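Long-range contact in plasmin and fibronectin-binding protein A (Streptococcus pneumoniae, PDB 4MR0), which acts as a surface adhesin and invasin, binding human fibronectin, plasmin, plasminogen and serum albumin: residues 463-469 with 491-497. Residues are numbered along the deposited sequence; the frame is centred on the assembly and turned at random.
Sequences DITVTKN and NLVVSEN
N497 reaches across to V466 and N469 of the preceding coil with both ends of its amide, and its side chain can be followed atom by atom. N497 CB packs against N469 O at 3.7 Å. The first torsion (chi1 -65°) sets CG beside its own backbone N, from where the amide extends toward 463-469. N497 OD1 accepts a hydrogen bond from N469 N at 3.0 Å, while N497 ND2 donates to V466 O over 2.8 Å in a nearly straight bond (169°). That oxygen lies almost in the amide plane of N497, yet ND2 stands well above the carbonyl plane of V466; S495 N comes to the same oxygen from the opposite face, so two donors grip it. The pattern is the asparagine ladder of parallel beta-helices, in which asparagines at equivalent positions of successive coils tie one coil to the next: N469 lies alongside N497, their amides nearly coplanar, and N520 continues the row, its side chain bonding the backbone of V494 and N497. Strands 463-467 and 491-495 belong to successive PbH1 repeats and run parallel in register, their axes 4.7 Å apart, with V466 N to V493 O (2.7 Å) among their rungs. I464, V466, L492 and V494 face the buried interior, where I464 CB meets L492 CD1 at 3.8 Å. On the other face T465 OG1 is linked through a water to N491 O. Beyond the strand ends, K468 and E496 lie side by side, with K468 CE 3.6 Å from E496 OE1.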
ATOM      1  N   ASP A 463      20.648   3.371   2.126  1.00 18.46           N
ATOM      2  CA  ASP A 463      20.343   2.559   3.300  1.00 18.81           C
ATOM      3  C   ASP A 463      19.206   1.607   2.959  1.00 16.75           C
ATOM      4  O   ASP A 463      18.117   1.681   3.519  1.00 15.54           O
ATOM      5  CB  ASP A 463      19.970   3.463   4.477  1.00 23.97           C
ATOM      6  CG  ASP A 463      21.125   4.349   4.908  1.00 30.93           C
ATOM      7  OD1 ASP A 463      22.128   3.811   5.425  1.00 34.19           O
ATOM      8  OD2 ASP A 463      21.037   5.581   4.720  1.00 36.60           O
ATOM      9  N   ILE A 464      19.490   0.712   2.020  1.00 16.11           N
ATOM     10  CA  ILE A 464      18.528  -0.267   1.543  1.00 14.35           C
ATOM     11  C   ILE A 464      19.010  -1.645   1.980  1.00 13.44           C
ATOM     12  O   ILE A 464      20.161  -2.002   1.731  1.00 14.23           O
ATOM     13  CB  ILE A 464      18.452  -0.258  -0.003  1.00 13.95           C
ATOM     14  CG1 ILE A 464      18.122   1.152  -0.512  1.00 16.18           C
ATOM     15  CG2 ILE A 464      17.428  -1.275  -0.473  1.00 12.42           C
ATOM     16  CD1 ILE A 464      16.825   1.735   0.043  1.00 16.90           C
ATOM     17  N   THR A 465      18.130  -2.415   2.614  1.00 14.00           N
ATOM     18  CA  THR A 465      18.480  -3.755   3.080  1.00 14.72           C
ATOM     19  C   THR A 465      17.463  -4.786   2.610  1.00 15.91           C
ATOM     20  O   THR A 465      16.262  -4.652   2.868  1.00 14.87           O
ATOM     21  CB  THR A 465      18.546  -3.813   4.629  1.00 17.43           C
ATOM     22  OG1 THR A 465      19.585  -2.947   5.098  1.00 17.98           O
ATOM     23  CG2 THR A 465      18.823  -5.237   5.110  1.00 17.67           C
ATOM     24  N   VAL A 466      17.950  -5.811   1.916  1.00 14.99           N
ATOM     25  CA  VAL A 466      17.103  -6.891   1.423  1.00 15.34           C
ATOM     26  C   VAL A 466      17.718  -8.171   1.982  1.00 16.45           C
ATOM     27  O   VAL A 466      18.724  -8.674   1.457  1.00 15.48           O
ATOM     28  CB  VAL A 466      17.096  -6.949  -0.117  1.00 15.69           C
ATOM     29  CG1 VAL A 466      16.164  -8.056  -0.582  1.00 14.78           C
ATOM     30  CG2 VAL A 466      16.653  -5.598  -0.695  1.00 14.82           C
ATOM     31  N   THR A 467      17.110  -8.701   3.040  1.00 16.17           N
ATOM     32  CA  THR A 467      17.653  -9.885   3.698  1.00 17.54           C
ATOM     33  C   THR A 467      16.675 -11.000   4.029  1.00 17.84           C
ATOM     34  O   THR A 467      15.508 -10.756   4.327  1.00 16.36           O
ATOM     35  CB  THR A 467      18.323  -9.498   5.027  1.00 17.21           C
ATOM     36  OG1 THR A 467      17.361  -8.816   5.848  1.00 18.62           O
ATOM     37  CG2 THR A 467      19.517  -8.591   4.791  1.00 16.22           C
ATOM     38  N   LYS A 468      17.192 -12.227   4.002  1.00 17.44           N
ATOM     39  CA  LYS A 468      16.430 -13.417   4.346  1.00 18.47           C
ATOM     40  C   LYS A 468      15.058 -13.580   3.713  1.00 18.93           C
ATOM     41  O   LYS A 468      14.167 -14.179   4.306  1.00 19.43           O
ATOM     42  CB  LYS A 468      16.312 -13.520   5.871  1.00 21.74           C
ATOM     43  CG  LYS A 468      17.655 -13.800   6.551  1.00 24.57           C
ATOM     44  CD  LYS A 468      17.520 -14.046   8.048  1.00 28.96           C
ATOM     45  CE  LYS A 468      18.869 -14.482   8.637  1.00 33.14           C
ATOM     46  NZ  LYS A 468      18.833 -14.682  10.120  1.00 36.43           N
ATOM     47  N   ASN A 469      14.885 -13.051   2.510  1.00 19.13           N
ATOM     48  CA  ASN A 469      13.623 -13.208   1.814  1.00 19.03           C
ATOM     49  C   ASN A 469      13.679 -14.528   1.051  1.00 20.43           C
ATOM     50  O   ASN A 469      14.759 -14.987   0.661  1.00 20.42           O
ATOM     51  CB  ASN A 469      13.401 -12.066   0.826  1.00 18.54           C
ATOM     52  CG  ASN A 469      13.307 -10.725   1.506  1.00 15.75           C
ATOM     53  OD1 ASN A 469      14.294  -9.998   1.615  1.00 17.00           O
ATOM     54  ND2 ASN A 469      12.120 -10.392   1.978  1.00 13.40           N
ATOM     55  N   ASN A 491      25.156   2.326   1.203  1.00 20.06           N
ATOM     56  CA  ASN A 491      24.671   1.358   2.175  1.00 19.52           C
ATOM     57  C   ASN A 491      23.603   0.397   1.673  1.00 19.18           C
ATOM     58  O   ASN A 491      22.479   0.378   2.175  1.00 19.59           O
ATOM     59  CB  ASN A 491      24.182   2.088   3.429  1.00 22.91           C
ATOM     60  CG  ASN A 491      25.320   2.738   4.198  1.00 23.57           C
ATOM     61  OD1 ASN A 491      26.301   2.075   4.543  1.00 26.03           O
ATOM     62  ND2 ASN A 491      25.199   4.033   4.469  1.00 24.98           N
ATOM     63  N   LEU A 492      23.962  -0.393   0.669  1.00 17.54           N
ATOM     64  CA  LEU A 492      23.062  -1.395   0.121  1.00 16.43           C
ATOM     65  C   LEU A 492      23.500  -2.753   0.662  1.00 16.21           C
ATOM     66  O   LEU A 492      24.677  -3.108   0.573  1.00 14.06           O
ATOM     67  CB  LEU A 492      23.135  -1.425  -1.410  1.00 15.56           C
ATOM     68  CG  LEU A 492      22.415  -2.604  -2.082  1.00 16.00           C
ATOM     69  CD1 LEU A 492      20.919  -2.490  -1.866  1.00 14.50           C
ATOM     70  CD2 LEU A 492      22.731  -2.626  -3.581  1.00 17.41           C
ATOM     71  N   VAL A 493      22.556  -3.496   1.228  1.00 15.12           N
ATOM     72  CA  VAL A 493      22.833  -4.831   1.762  1.00 16.71           C
ATOM     73  C   VAL A 493      21.831  -5.826   1.185  1.00 16.51           C
ATOM     74  O   VAL A 493      20.618  -5.672   1.360  1.00 16.55           O
ATOM     75  CB  VAL A 493      22.720  -4.872   3.310  1.00 16.85           C
ATOM     76  CG1 VAL A 493      22.838  -6.320   3.807  1.00 18.75           C
ATOM     77  CG2 VAL A 493      23.807  -4.007   3.938  1.00 16.53           C
ATOM     78  N   VAL A 494      22.339  -6.834   0.486  1.00 16.83           N
ATOM     79  CA  VAL A 494      21.494  -7.874  -0.099  1.00 15.61           C
ATOM     80  C   VAL A 494      22.120  -9.174   0.381  1.00 16.88           C
ATOM     81  O   VAL A 494      23.130  -9.622  -0.172  1.00 18.03           O
ATOM     82  CB  VAL A 494      21.520  -7.814  -1.643  1.00 16.22           C
ATOM     83  CG1 VAL A 494      20.487  -8.775  -2.219  1.00 14.94           C
ATOM     84  CG2 VAL A 494      21.250  -6.389  -2.106  1.00 14.38           C
ATOM     85  N   SER A 495      21.536  -9.781   1.411  1.00 16.35           N
ATOM     86  CA  SER A 495      22.130 -10.993   1.964  1.00 18.29           C
ATOM     87  C   SER A 495      21.180 -12.064   2.458  1.00 18.24           C
ATOM     88  O   SER A 495      20.051 -11.789   2.852  1.00 17.53           O
ATOM     89  CB  SER A 495      23.063 -10.614   3.114  1.00 17.60           C
ATOM     90  OG  SER A 495      24.011  -9.651   2.704  1.00 21.57           O
ATOM     91  N   GLU A 496      21.672 -13.298   2.436  1.00 19.64           N
ATOM     92  CA  GLU A 496      20.931 -14.465   2.892  1.00 21.13           C
ATOM     93  C   GLU A 496      19.534 -14.653   2.314  1.00 20.85           C
ATOM     94  O   GLU A 496      18.646 -15.210   2.967  1.00 20.09           O
ATOM     95  CB  GLU A 496      20.886 -14.467   4.420  1.00 24.81           C
ATOM     96  CG  GLU A 496      22.280 -14.579   5.028  1.00 29.65           C
ATOM     97  CD  GLU A 496      22.272 -14.596   6.541  1.00 33.25           C
ATOM     98  OE1 GLU A 496      22.045 -13.531   7.158  1.00 35.91           O
ATOM     99  OE2 GLU A 496      22.490 -15.683   7.114  1.00 36.40           O
ATOM    100  N   ASN A 497      19.345 -14.206   1.079  1.00 19.34           N
ATOM    101  CA  ASN A 497      18.065 -14.374   0.420  1.00 18.71           C
ATOM    102  C   ASN A 497      18.109 -15.720  -0.307  1.00 19.34           C
ATOM    103  O   ASN A 497      19.175 -16.146  -0.766  1.00 19.31           O
ATOM    104  CB  ASN A 497      17.830 -13.237  -0.582  1.00 15.68           C
ATOM    105  CG  ASN A 497      17.716 -11.874   0.091  1.00 15.43           C
ATOM    106  OD1 ASN A 497      16.710 -11.567   0.729  1.00 13.69           O
ATOM    107  ND2 ASN A 497      18.755 -11.056  -0.045  1.00 12.48           N
TER
HETATM  108  O   HOH W   1      21.565  -1.070   4.252  1.00 23.23           O